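Local structure of rieske iron-sulfur protein soxF (Sulfolobus acidocaldarius, 1JM1) at residues A[60-65]-A[73-78]. The protein carries a Rieske [2Fe-2S] cluster and probably serves as an electron-transfer subunit of the archaeal respiratory chain. Numbering follows the deposited sequence.
Sequences IPNPYY and GQIQTI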
ATOM      1  N   ILE A  60       7.860  -9.169  -3.699  1.00 11.50           N
ATOM      2  CA  ILE A  60       7.356  -8.537  -4.926  1.00 12.26           C
ATOM      3  C   ILE A  60       8.467  -7.580  -5.393  1.00 11.61           C
ATOM      4  O   ILE A  60       9.295  -7.103  -4.607  1.00 11.90           O
ATOM      5  CB  ILE A  60       6.031  -7.868  -4.754  1.00 13.42           C
ATOM      6  CG1 ILE A  60       6.101  -6.640  -3.847  1.00 13.66           C
ATOM      7  CG2 ILE A  60       4.971  -8.831  -4.246  1.00 15.08           C
ATOM      8  CD1 ILE A  60       4.801  -5.959  -3.533  1.00 15.80           C
ATOM      9  N   PRO A  61       8.476  -7.209  -6.690  1.00 11.22           N
ATOM     10  CA  PRO A  61       9.535  -6.319  -7.158  1.00 10.85           C
ATOM     11  C   PRO A  61       9.293  -4.897  -6.730  1.00 10.99           C
ATOM     12  O   PRO A  61       8.166  -4.474  -6.525  1.00 11.71           O
ATOM     13  CB  PRO A  61       9.440  -6.448  -8.705  1.00 11.69           C
ATOM     14  CG  PRO A  61       8.541  -7.610  -9.001  1.00 15.79           C
ATOM     15  CD  PRO A  61       7.632  -7.707  -7.777  1.00 11.60           C
ATOM     16  N   ASN A  62      10.399  -4.110  -6.670  1.00 10.78           N
ATOM     17  CA  ASN A  62      10.288  -2.689  -6.585  1.00 11.30           C
ATOM     18  C   ASN A  62      10.403  -2.110  -7.977  1.00 10.93           C
ATOM     19  O   ASN A  62      11.532  -1.965  -8.495  1.00 11.43           O
ATOM     20  CB  ASN A  62      11.367  -2.046  -5.700  1.00 11.90           C
ATOM     21  CG  ASN A  62      11.278  -0.552  -5.749  1.00 11.54           C
ATOM     22  OD1 ASN A  62      10.224   0.006  -6.138  1.00 11.63           O
ATOM     23  ND2 ASN A  62      12.319   0.144  -5.372  1.00 12.55           N
ATOM     24  N   PRO A  63       9.302  -1.729  -8.644  1.00 11.03           N
ATOM     25  CA  PRO A  63       9.410  -1.231 -10.029  1.00 11.21           C
ATOM     26  C   PRO A  63      10.099   0.110 -10.146  1.00 11.16           C
ATOM     27  O   PRO A  63      10.449   0.518 -11.257  1.00 12.66           O
ATOM     28  CB  PRO A  63       7.941  -1.142 -10.479  1.00 11.82           C
ATOM     29  CG  PRO A  63       7.209  -0.909  -9.236  1.00 13.04           C
ATOM     30  CD  PRO A  63       7.902  -1.724  -8.149  1.00 11.72           C
ATOM     31  N   TYR A  64      10.292   0.816  -9.035  1.00 11.01           N
ATOM     32  CA  TYR A  64      10.949   2.120  -9.012  1.00 10.90           C
ATOM     33  C   TYR A  64      12.465   2.021  -8.752  1.00 11.87           C
ATOM     34  O   TYR A  64      13.091   3.073  -8.621  1.00 12.26           O
ATOM     35  CB  TYR A  64      10.275   3.028  -8.017  1.00 11.41           C
ATOM     36  CG  TYR A  64       8.914   3.502  -8.382  1.00 10.87           C
ATOM     37  CD1 TYR A  64       7.759   2.936  -7.846  1.00 10.65           C
ATOM     38  CD2 TYR A  64       8.749   4.583  -9.226  1.00 11.57           C
ATOM     39  CE1 TYR A  64       6.507   3.434  -8.175  1.00 10.93           C
ATOM     40  CE2 TYR A  64       7.513   5.116  -9.514  1.00 11.27           C
ATOM     41  CZ  TYR A  64       6.376   4.538  -8.982  1.00 10.34           C
ATOM     42  OH  TYR A  64       5.177   5.132  -9.263  1.00 11.10           O
ATOM     43  N   TYR A  65      13.044   0.820  -8.753  1.00 11.43           N
ATOM     44  CA  TYR A  65      14.510   0.725  -8.553  1.00 11.38           C
ATOM     45  C   TYR A  65      15.224   1.638  -9.530  1.00 11.44           C
ATOM     46  O   TYR A  65      14.954   1.627 -10.738  1.00 12.24           O
ATOM     47  CB  TYR A  65      14.918  -0.728  -8.775  1.00 12.36           C
ATOM     48  CG  TYR A  65      16.431  -0.906  -8.712  1.00 12.32           C
ATOM     49  CD1 TYR A  65      17.077  -1.037  -7.539  1.00 12.71           C
ATOM     50  CD2 TYR A  65      17.235  -0.883  -9.831  1.00 17.24           C
ATOM     51  CE1 TYR A  65      18.459  -1.207  -7.458  1.00 12.50           C
ATOM     52  CE2 TYR A  65      18.605  -1.081  -9.766  1.00 18.65           C
ATOM     53  CZ  TYR A  65      19.185  -1.256  -8.558  1.00 13.75           C
ATOM     54  OH  TYR A  65      20.577  -1.448  -8.531  1.00 15.74           O
ATOM     55  N   GLY A  73      15.759   4.298  -3.477  1.00 12.08           N
ATOM     56  CA  GLY A  73      15.815   3.936  -4.871  1.00 12.12           C
ATOM     57  C   GLY A  73      16.636   2.696  -5.168  1.00 11.96           C
ATOM     58  O   GLY A  73      16.596   2.183  -6.286  1.00 13.33           O
ATOM     59  N   GLN A  74      17.403   2.215  -4.195  1.00 11.91           N
ATOM     60  CA  GLN A  74      18.243   1.043  -4.386  1.00 12.27           C
ATOM     61  C   GLN A  74      17.553  -0.235  -3.967  1.00 11.72           C
ATOM     62  O   GLN A  74      18.079  -1.332  -4.158  1.00 13.01           O
ATOM     63  CB  GLN A  74      19.568   1.232  -3.658  1.00 11.94           C
ATOM     64  CG  GLN A  74      20.595   0.189  -4.032  1.00 13.72           C
ATOM     65  CD  GLN A  74      21.991   0.543  -3.574  1.00 12.72           C
ATOM     66  OE1 GLN A  74      22.126   1.369  -2.625  1.00 13.54           O
ATOM     67  NE2 GLN A  74      23.000  -0.084  -4.157  1.00 13.20           N
ATOM     68  N   ILE A  75      16.369  -0.151  -3.383  1.00 11.48           N
ATOM     69  CA  ILE A  75      15.626  -1.359  -2.981  1.00 12.13           C
ATOM     70  C   ILE A  75      15.210  -2.076  -4.274  1.00 11.53           C
ATOM     71  O   ILE A  75      14.562  -1.510  -5.147  1.00 12.67           O
ATOM     72  CB  ILE A  75      14.412  -0.980  -2.131  1.00 12.59           C
ATOM     73  CG1 ILE A  75      14.871  -0.373  -0.804  1.00 14.47           C
ATOM     74  CG2 ILE A  75      13.517  -2.176  -1.923  1.00 14.98           C
ATOM     75  CD1 ILE A  75      13.725   0.243   0.003  1.00 17.01           C
ATOM     76  N   GLN A  76      15.626  -3.364  -4.395  1.00 11.66           N
ATOM     77  CA  GLN A  76      15.275  -4.125  -5.586  1.00 11.57           C
ATOM     78  C   GLN A  76      13.959  -4.842  -5.470  1.00 10.72           C
ATOM     79  O   GLN A  76      13.242  -4.998  -6.487  1.00 11.41           O
ATOM     80  CB  GLN A  76      16.380  -5.175  -5.908  1.00 13.03           C
ATOM     81  CG  GLN A  76      17.650  -4.499  -6.331  1.00 17.10           C
ATOM     82  CD  GLN A  76      18.736  -5.544  -6.548  1.00 23.57           C
ATOM     83  OE1 GLN A  76      18.695  -6.243  -7.574  1.00 31.89           O
ATOM     84  NE2 GLN A  76      19.623  -5.611  -5.615  1.00 27.96           N
ATOM     85  N   THR A  77      13.635  -5.335  -4.290  1.00 11.06           N
ATOM     86  CA  THR A  77      12.438  -6.098  -4.021  1.00 11.09           C
ATOM     87  C   THR A  77      11.926  -5.722  -2.660  1.00 10.91           C
ATOM     88  O   THR A  77      12.653  -5.209  -1.815  1.00 11.83           O
ATOM     89  CB  THR A  77      12.635  -7.598  -4.079  1.00 11.88           C
ATOM     90  OG1 THR A  77      13.388  -7.966  -2.896  1.00 13.44           O
ATOM     91  CG2 THR A  77      13.357  -8.071  -5.361  1.00 13.68           C
ATOM     92  N   ILE A  78      10.634  -5.934  -2.478  1.00 11.20           N
ATOM     93  CA  ILE A  78       9.936  -5.694  -1.219  1.00 11.75           C
ATOM     94  C   ILE A  78       9.577  -7.047  -0.633  1.00 11.34           C
ATOM     95  O   ILE A  78       8.841  -7.821  -1.265  1.00 12.23           O
ATOM     96  CB  ILE A  78       8.693  -4.834  -1.427  1.00 13.98           C
ATOM     97  CG1 ILE A  78       9.001  -3.505  -2.089  1.00 24.02           C
ATOM     98  CG2 ILE A  78       7.957  -4.638  -0.070  1.00 15.74           C
ATOM     99  CD1 ILE A  78       9.884  -2.688  -1.445  1.00 39.88           C
TER
HETATM  100  O   HOH W   1      21.745  -2.207  -6.059  1.00 16.08           O
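Ile60 pairs with Ile78 in a two-stranded antiparallel sheet formed by strands 59-61 and 77-79, whose connecting loop carries the rest of the contact; the Tyr64 side chain lies about 13 Å from the [2Fe-2S] cluster. The evidence for a hydrogen-bonded pair is two backbone bonds, Ile60 N to Ile78 O (3.0 Å) and Ile78 N to Ile60 O (2.8 Å). Pro61 and Thr77 follow as a non-hydrogen-bonded pair, their CA atoms 4.3 Å apart. Beyond the strands, Asn62 grips the other segment twice. Its backbone N bonds Gln76 O at 3.0 Å, from above the carbonyl plane, while ND2 reaches Ile75 O at 2.8 Å with that acceptor close to the amide plane. CG anti to the backbone N (chi1 175°) carries the amide across, and OD1 accepts from Tyr64 N in an Asx turn, with Asn168 ND2 as second donor. A leucine at this position would probably leave Ile75 O without its amide donor and the Asx turn without its acceptor. The Tyr65 ring turns its CD1-CE1 edge to the loop backbone, with Gln74 O 3.3 Å from CE1 and Ile75 O 3.5 Å from CD1, both in the ring plane; a water links Tyr65 OH to Gln74 NE2. Ile60 and Ile78 both rest on Phe88 of strand 87-91, whereas Tyr64 OH, held by Arg146 and Pro147 O, ties the type I turn Asn62 to Tyr65, closed by Tyr65 N to Asn62 O, to the loop preceding strand 151-155.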